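Local atomic coordinates of alpha-L-arabinosidase (Xanthomonas axonopodis pv. citri, PDB entry 6D25), a protein that probably releases alpha-L-arabinofuranosyl groups from arabinoxylans, including those on doubly substituted internal xylose units, as a trimeric family GH51 glycoside hydrolase. Residues M260-P271 / V318-Y329. Residues are numbered along the deposited sequence; the frame is centred on the assembly and turned at random.
Sequences MDGLSMHYYTIP and VALVVDEWGTWY. With GOL (glycerol), chain G.
Strands 262-269 and 319-325 run parallel as neighbours, the sixth and seventh of the eight-stranded beta/alpha barrel. The backbone bonds start with Ala-319 N to Asp-261 O and continue with Leu-263 N to Ala-319 O at 2.8 Å, Val-321 N to Leu-263 O and Met-265 N to Val-321 O. On the face toward helix 285-312, which makes the beta-alpha-beta crossover between the strands, Met-265 CG packs 3.8 Å from Leu-320 CD1 and also touches Val-322 CG2.

Beyond Val-322 the pairing loosens. Asp-323 N makes a weak bond to Met-265 O, and Asp-323 OD1 takes another weak one from His-266 NE2, at 2.8 Å. Glu-324 then lays its chain across the imidazole: CG is 3.7 Å from the centroid of the His-266 ring, over its face, and the carboxylate stacks with its plane 15° from that ring. With CG anti to the carbonyl carbon (chi1 -56°) and the chain extended beyond it, OE1 reaches Tyr-268 OH at 2.7 Å; the hydroxyl donates from above the carboxylate plane. OE2 is salt-bridged to Arg-95.

Glu-324 sits where glycosidases of this barrel clan usually carry the nucleophile, at the C-terminal end of strand seven, consistent with an active-site pocket here. A glycerol, probably from the crystallisation liquor, is bound here, donating from O2 to Glu-324 OE1 (2.9 Å) and from O3 to Tyr-268 OH, and bonding also to Glu-54, Cys-100 N and Gln-373. Trp-328 stands beside Tyr-268 in a T-shaped pair: its CE3 edge lies 3.7 Å above the centre of the Tyr-268 ring, planes at 72°. The backbones pair again at Tyr-267 N to Glu-324 O, continued by Thr-269 N to Gly-326 O (2.8 Å) and Trp-328 N to Thr-269 O. A water accepts from Gly-326 N, donates to Tyr-267 O and bonds to Thr-269 OG1, itself bonded to Thr-295.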
ATOM      1  N   MET A 260       3.832 -14.732  12.576  1.00 20.28           N
ATOM      2  CA  MET A 260       4.863 -14.025  13.296  1.00 19.43           C
ATOM      3  C   MET A 260       5.600 -15.002  14.217  1.00 18.88           C
ATOM      4  O   MET A 260       5.037 -15.971  14.665  1.00 18.49           O
ATOM      5  CB  MET A 260       4.262 -12.873  14.111  1.00 19.71           C
ATOM      6  CG  MET A 260       3.146 -13.295  15.036  1.00 20.17           C
ATOM      7  SD  MET A 260       2.500 -11.964  16.063  1.00 20.47           S
ATOM      8  CE  MET A 260       1.261 -11.227  14.990  1.00 21.70           C
ATOM      9  N   ASP A 261       6.867 -14.708  14.457  1.00 17.80           N
ATOM     10  CA  ASP A 261       7.698 -15.429  15.455  1.00 18.07           C
ATOM     11  C   ASP A 261       7.747 -14.630  16.763  1.00 16.99           C
ATOM     12  O   ASP A 261       8.040 -15.189  17.844  1.00 16.50           O
ATOM     13  CB  ASP A 261       9.091 -15.687  14.868  1.00 18.38           C
ATOM     14  CG  ASP A 261       8.967 -16.496  13.595  1.00 19.43           C
ATOM     15  OD1 ASP A 261       8.563 -17.654  13.717  1.00 19.72           O
ATOM     16  OD2 ASP A 261       9.176 -15.933  12.459  1.00 20.52           O
ATOM     17  N   GLY A 262       7.440 -13.345  16.673  1.00 15.89           N
ATOM     18  CA  GLY A 262       7.433 -12.461  17.829  1.00 15.57           C
ATOM     19  C   GLY A 262       6.503 -11.284  17.599  1.00 15.92           C
ATOM     20  O   GLY A 262       6.173 -10.949  16.419  1.00 15.70           O
ATOM     21  N   LEU A 263       6.066 -10.663  18.687  1.00 15.95           N
ATOM     22  CA  LEU A 263       5.229  -9.471  18.660  1.00 16.30           C
ATOM     23  C   LEU A 263       5.916  -8.413  19.528  1.00 17.13           C
ATOM     24  O   LEU A 263       6.186  -8.682  20.684  1.00 16.57           O
ATOM     25  CB  LEU A 263       3.843  -9.786  19.209  1.00 16.93           C
ATOM     26  CG  LEU A 263       2.883  -8.594  19.238  1.00 17.30           C
ATOM     27  CD1 LEU A 263       2.498  -8.193  17.837  1.00 17.19           C
ATOM     28  CD2 LEU A 263       1.634  -8.911  20.026  1.00 18.07           C
ATOM     29  N   SER A 264       6.217  -7.239  18.978  1.00 17.46           N
ATOM     30  CA  SER A 264       6.940  -6.232  19.750  1.00 19.33           C
ATOM     31  C   SER A 264       5.978  -5.447  20.652  1.00 20.16           C
ATOM     32  O   SER A 264       4.850  -5.250  20.316  1.00 23.37           O
ATOM     33  CB  SER A 264       7.744  -5.333  18.875  1.00 19.99           C
ATOM     34  OG  SER A 264       6.891  -4.543  18.094  1.00 22.61           O
ATOM     35  N   MET A 265       6.433  -5.069  21.816  1.00 19.99           N
ATOM     36  CA  MET A 265       5.746  -4.112  22.656  1.00 20.88           C
ATOM     37  C   MET A 265       6.761  -3.053  23.103  1.00 19.83           C
ATOM     38  O   MET A 265       7.936  -3.330  23.162  1.00 19.38           O
ATOM     39  CB  MET A 265       5.100  -4.776  23.869  1.00 22.75           C
ATOM     40  CG  MET A 265       6.029  -5.389  24.856  1.00 23.99           C
ATOM     41  SD  MET A 265       5.138  -5.749  26.463  1.00 29.54           S
ATOM     42  CE  MET A 265       5.160  -4.126  27.222  1.00 28.50           C
ATOM     43  N   HIS A 266       6.274  -1.860  23.372  1.00 19.95           N
ATOM     44  CA  HIS A 266       7.106  -0.703  23.710  1.00 20.45           C
ATOM     45  C   HIS A 266       6.541  -0.079  24.986  1.00 18.30           C
ATOM     46  O   HIS A 266       5.325   0.154  25.039  1.00 16.36           O
ATOM     47  CB  HIS A 266       7.093   0.361  22.605  1.00 22.79           C
ATOM     48  CG  HIS A 266       7.679  -0.109  21.320  1.00 26.61           C
ATOM     49  ND1 HIS A 266       7.597   0.598  20.160  1.00 31.04           N
ATOM     50  CD2 HIS A 266       8.451  -1.167  21.023  1.00 31.11           C
ATOM     51  CE1 HIS A 266       8.249  -0.016  19.204  1.00 31.19           C
ATOM     52  NE2 HIS A 266       8.774  -1.103  19.698  1.00 30.79           N
ATOM     53  N   TYR A 267       7.424   0.192  25.974  1.00 17.24           N
ATOM     54  CA  TYR A 267       7.017   0.966  27.141  1.00 17.07           C
ATOM     55  C   TYR A 267       8.216   1.721  27.712  1.00 16.79           C
ATOM     56  O   TYR A 267       9.160   1.107  28.217  1.00 16.59           O
ATOM     57  CB  TYR A 267       6.441   0.074  28.243  1.00 17.68           C
ATOM     58  CG  TYR A 267       6.075   0.841  29.495  1.00 17.71           C
ATOM     59  CD1 TYR A 267       5.074   1.800  29.464  1.00 17.58           C
ATOM     60  CD2 TYR A 267       6.760   0.656  30.688  1.00 17.47           C
ATOM     61  CE1 TYR A 267       4.757   2.565  30.570  1.00 18.07           C
ATOM     62  CE2 TYR A 267       6.457   1.415  31.804  1.00 17.73           C
ATOM     63  CZ  TYR A 267       5.451   2.368  31.759  1.00 18.40           C
ATOM     64  OH  TYR A 267       5.173   3.131  32.875  1.00 19.02           O
ATOM     65  N   TYR A 268       8.145   3.043  27.652  1.00 16.71           N
ATOM     66  CA  TYR A 268       9.131   3.930  28.235  1.00 16.74           C
ATOM     67  C   TYR A 268       8.693   4.359  29.626  1.00 17.17           C
ATOM     68  O   TYR A 268       7.510   4.567  29.912  1.00 16.53           O
ATOM     69  CB  TYR A 268       9.316   5.182  27.381  1.00 17.05           C
ATOM     70  CG  TYR A 268      10.034   4.924  26.091  1.00 17.08           C
ATOM     71  CD1 TYR A 268      11.411   4.808  26.063  1.00 16.88           C
ATOM     72  CD2 TYR A 268       9.343   4.742  24.907  1.00 17.61           C
ATOM     73  CE1 TYR A 268      12.085   4.543  24.881  1.00 17.11           C
ATOM     74  CE2 TYR A 268      10.014   4.448  23.725  1.00 17.30           C
ATOM     75  CZ  TYR A 268      11.392   4.364  23.704  1.00 17.40           C
ATOM     76  OH  TYR A 268      12.069   4.075  22.536  1.00 17.72           O
ATOM     77  N   THR A 269       9.714   4.537  30.464  1.00 17.46           N
ATOM     78  CA  THR A 269       9.539   5.048  31.792  1.00 17.73           C
ATOM     79  C   THR A 269       9.735   6.568  31.730  1.00 17.92           C
ATOM     80  O   THR A 269      10.872   7.039  31.540  1.00 17.65           O
ATOM     81  CB  THR A 269      10.523   4.359  32.748  1.00 17.53           C
ATOM     82  OG1 THR A 269      10.252   2.949  32.773  1.00 16.76           O
ATOM     83  CG2 THR A 269      10.468   4.917  34.146  1.00 18.06           C
ATOM     84  N   ILE A 270       8.638   7.315  31.859  1.00 19.00           N
ATOM     85  CA  ILE A 270       8.697   8.745  31.611  1.00 19.58           C
ATOM     86  C   ILE A 270       8.126   9.458  32.838  1.00 21.23           C
ATOM     87  O   ILE A 270       6.929   9.757  32.893  1.00 20.79           O
ATOM     88  CB  ILE A 270       7.944   9.141  30.320  1.00 20.08           C
ATOM     89  CG1 ILE A 270       8.327   8.255  29.142  1.00 19.94           C
ATOM     90  CG2 ILE A 270       8.140  10.617  30.023  1.00 20.33           C
ATOM     91  CD1 ILE A 270       7.685   8.660  27.825  1.00 20.89           C
ATOM     92  N   PRO A 271       8.978   9.764  33.806  1.00 22.09           N
ATOM     93  CA  PRO A 271       8.478  10.520  34.943  1.00 23.06           C
ATOM     94  C   PRO A 271       7.889  11.869  34.499  1.00 23.36           C
ATOM     95  O   PRO A 271       8.461  12.552  33.636  1.00 23.25           O
ATOM     96  CB  PRO A 271       9.679  10.754  35.877  1.00 22.94           C
ATOM     97  CG  PRO A 271      10.885  10.343  35.102  1.00 22.40           C
ATOM     98  CD  PRO A 271      10.419   9.530  33.918  1.00 22.25           C
ATOM     99  N   VAL A 318       4.666 -17.604  19.838  1.00 20.07           N
ATOM    100  CA  VAL A 318       5.038 -16.225  19.519  1.00 18.93           C
ATOM    101  C   VAL A 318       5.666 -15.587  20.762  1.00 18.14           C
ATOM    102  O   VAL A 318       5.009 -15.465  21.816  1.00 18.23           O
ATOM    103  CB  VAL A 318       3.820 -15.407  19.065  1.00 18.79           C
ATOM    104  CG1 VAL A 318       4.185 -13.971  18.752  1.00 18.36           C
ATOM    105  CG2 VAL A 318       3.098 -16.070  17.883  1.00 19.71           C
ATOM    106  N   ALA A 319       6.911 -15.151  20.637  1.00 17.16           N
ATOM    107  CA  ALA A 319       7.570 -14.409  21.716  1.00 17.01           C
ATOM    108  C   ALA A 319       6.935 -13.026  21.867  1.00 17.18           C
ATOM    109  O   ALA A 319       6.615 -12.355  20.871  1.00 15.71           O
ATOM    110  CB  ALA A 319       9.044 -14.250  21.422  1.00 17.20           C
ATOM    111  N   LEU A 320       6.845 -12.561  23.108  1.00 16.60           N
ATOM    112  CA  LEU A 320       6.640 -11.154  23.351  1.00 17.09           C
ATOM    113  C   LEU A 320       8.030 -10.518  23.426  1.00 16.57           C
ATOM    114  O   LEU A 320       8.926 -10.993  24.136  1.00 16.28           O
ATOM    115  CB  LEU A 320       5.844 -10.960  24.645  1.00 17.23           C
ATOM    116  CG  LEU A 320       5.458  -9.536  25.021  1.00 18.05           C
ATOM    117  CD1 LEU A 320       4.684  -8.832  23.905  1.00 18.35           C
ATOM    118  CD2 LEU A 320       4.612  -9.601  26.265  1.00 18.44           C
ATOM    119  N   VAL A 321       8.207  -9.493  22.606  1.00 15.47           N
ATOM    120  CA  VAL A 321       9.493  -8.884  22.351  1.00 15.39           C
ATOM    121  C   VAL A 321       9.408  -7.436  22.871  1.00 15.99           C
ATOM    122  O   VAL A 321       8.683  -6.623  22.295  1.00 16.55           O
ATOM    123  CB  VAL A 321       9.822  -8.925  20.854  1.00 15.14           C
ATOM    124  CG1 VAL A 321      11.091  -8.186  20.524  1.00 15.14           C
ATOM    125  CG2 VAL A 321       9.892 -10.372  20.349  1.00 15.91           C
ATOM    126  N   VAL A 322      10.094  -7.115  23.961  1.00 16.12           N
ATOM    127  CA  VAL A 322       9.963  -5.779  24.499  1.00 17.09           C
ATOM    128  C   VAL A 322      11.035  -4.944  23.819  1.00 18.25           C
ATOM    129  O   VAL A 322      12.097  -4.739  24.415  1.00 19.39           O
ATOM    130  CB  VAL A 322      10.113  -5.754  26.026  1.00 17.04           C
ATOM    131  CG1 VAL A 322       9.909  -4.342  26.612  1.00 17.29           C
ATOM    132  CG2 VAL A 322       9.136  -6.714  26.671  1.00 17.10           C
ATOM    133  N   ASP A 323      10.801  -4.463  22.599  1.00 18.92           N
ATOM    134  CA  ASP A 323      12.035  -4.018  21.905  1.00 19.87           C
ATOM    135  C   ASP A 323      12.231  -2.504  22.016  1.00 17.79           C
ATOM    136  O   ASP A 323      13.162  -1.999  21.404  1.00 16.35           O
ATOM    137  CB  ASP A 323      12.160  -4.590  20.500  1.00 23.97           C
ATOM    138  CG  ASP A 323      11.008  -4.174  19.641  1.00 26.07           C
ATOM    139  OD1 ASP A 323      10.159  -3.459  20.198  1.00 26.12           O
ATOM    140  OD2 ASP A 323      11.002  -4.551  18.451  1.00 28.10           O
ATOM    141  N   GLU A 324      11.450  -1.833  22.868  1.00 16.40           N
ATOM    142  CA  GLU A 324      11.870  -0.514  23.405  1.00 16.44           C
ATOM    143  C   GLU A 324      11.409  -0.425  24.854  1.00 15.49           C
ATOM    144  O   GLU A 324      10.227  -0.573  25.122  1.00 15.30           O
ATOM    145  CB  GLU A 324      11.307   0.677  22.603  1.00 17.75           C
ATOM    146  CG  GLU A 324      11.658   0.616  21.133  1.00 21.09           C
ATOM    147  CD  GLU A 324      11.065   1.706  20.251  1.00 23.49           C
ATOM    148  OE1 GLU A 324      10.545   2.676  20.829  1.00 26.61           O
ATOM    149  OE2 GLU A 324      11.115   1.541  18.997  1.00 28.75           O
ATOM    150  N   TRP A 325      12.356  -0.188  25.753  1.00 14.82           N
ATOM    151  CA  TRP A 325      12.091   0.140  27.135  1.00 14.60           C
ATOM    152  C   TRP A 325      13.228   1.023  27.665  1.00 14.42           C
ATOM    153  O   TRP A 325      14.265   1.130  27.017  1.00 13.90           O
ATOM    154  CB  TRP A 325      11.914  -1.126  27.980  1.00 14.38           C
ATOM    155  CG  TRP A 325      13.156  -1.950  28.122  1.00 14.02           C
ATOM    156  CD1 TRP A 325      13.620  -2.877  27.234  1.00 13.95           C
ATOM    157  CD2 TRP A 325      14.092  -1.947  29.217  1.00 13.81           C
ATOM    158  NE1 TRP A 325      14.799  -3.418  27.670  1.00 13.70           N
ATOM    159  CE2 TRP A 325      15.096  -2.897  28.901  1.00 13.81           C
ATOM    160  CE3 TRP A 325      14.201  -1.234  30.413  1.00 14.03           C
ATOM    161  CZ2 TRP A 325      16.183  -3.140  29.745  1.00 13.74           C
ATOM    162  CZ3 TRP A 325      15.252  -1.504  31.259  1.00 14.22           C
ATOM    163  CH2 TRP A 325      16.236  -2.439  30.933  1.00 13.98           C
ATOM    164  N   GLY A 326      13.005   1.598  28.823  1.00 14.61           N
ATOM    165  CA  GLY A 326      13.972   2.474  29.487  1.00 14.98           C
ATOM    166  C   GLY A 326      13.426   3.852  29.771  1.00 15.25           C
ATOM    167  O   GLY A 326      12.280   4.152  29.488  1.00 15.23           O
ATOM    168  N   THR A 327      14.272   4.689  30.373  1.00 16.02           N
ATOM    169  CA  THR A 327      13.871   5.999  30.806  1.00 16.48           C
ATOM    170  C   THR A 327      13.971   7.001  29.656  1.00 16.50           C
ATOM    171  O   THR A 327      14.842   6.933  28.824  1.00 15.91           O
ATOM    172  CB  THR A 327      14.713   6.464  32.000  1.00 17.00           C
ATOM    173  OG1 THR A 327      16.109   6.388  31.677  1.00 16.71           O
ATOM    174  CG2 THR A 327      14.422   5.631  33.220  1.00 16.62           C
ATOM    175  N   TRP A 328      13.073   7.975  29.705  1.00 16.44           N
ATOM    176  CA  TRP A 328      13.087   9.112  28.789  1.00 16.80           C
ATOM    177  C   TRP A 328      12.894  10.392  29.608  1.00 17.10           C
ATOM    178  O   TRP A 328      11.837  10.591  30.196  1.00 16.99           O
ATOM    179  CB  TRP A 328      11.998   8.939  27.726  1.00 17.00           C
ATOM    180  CG  TRP A 328      12.152   9.796  26.507  1.00 17.25           C
ATOM    181  CD1 TRP A 328      12.693  11.050  26.419  1.00 16.98           C
ATOM    182  CD2 TRP A 328      11.693   9.465  25.182  1.00 16.97           C
ATOM    183  NE1 TRP A 328      12.631  11.505  25.135  1.00 17.08           N
ATOM    184  CE2 TRP A 328      12.014  10.561  24.346  1.00 17.48           C
ATOM    185  CE3 TRP A 328      11.046   8.365  24.628  1.00 17.46           C
ATOM    186  CZ2 TRP A 328      11.702  10.585  22.989  1.00 17.08           C
ATOM    187  CZ3 TRP A 328      10.767   8.368  23.274  1.00 17.63           C
ATOM    188  CH2 TRP A 328      11.099   9.465  22.469  1.00 17.91           C
ATOM    189  N   TYR A 329      13.943  11.222  29.619  1.00 17.34           N
ATOM    190  CA  TYR A 329      14.005  12.464  30.382  1.00 18.16           C
ATOM    191  C   TYR A 329      13.991  13.690  29.449  1.00 18.16           C
ATOM    192  O   TYR A 329      14.047  13.551  28.255  1.00 17.25           O
ATOM    193  CB  TYR A 329      15.296  12.483  31.217  1.00 18.46           C
ATOM    194  CG  TYR A 329      15.439  11.343  32.203  1.00 18.69           C
ATOM    195  CD1 TYR A 329      14.484  11.138  33.197  1.00 19.75           C
ATOM    196  CD2 TYR A 329      16.543  10.511  32.186  1.00 18.43           C
ATOM    197  CE1 TYR A 329      14.612  10.105  34.118  1.00 20.24           C
ATOM    198  CE2 TYR A 329      16.702   9.493  33.117  1.00 18.42           C
ATOM    199  CZ  TYR A 329      15.726   9.280  34.082  1.00 19.22           C
ATOM    200  OH  TYR A 329      15.866   8.284  35.021  1.00 19.81           O
TER
HETATM  201  C1  GOL G 601      12.004   5.209  18.349  1.00 19.26           C
HETATM  202  O1  GOL G 601      12.569   5.917  17.224  1.00 17.85           O
HETATM  203  C2  GOL G 601      11.805   6.159  19.566  1.00 18.98           C
HETATM  204  O2  GOL G 601      10.882   5.513  20.465  1.00 23.93           O
HETATM  205  C3  GOL G 601      13.133   6.456  20.267  1.00 19.16           C
HETATM  206  O3  GOL G 601      13.801   5.293  20.857  1.00 19.12           O
HETATM  207  O   HOH W   1      10.483   1.266  30.566  1.00 17.76           O
HETATM  208  O   HOH W   2      10.616  12.657  31.784  1.00 16.96           O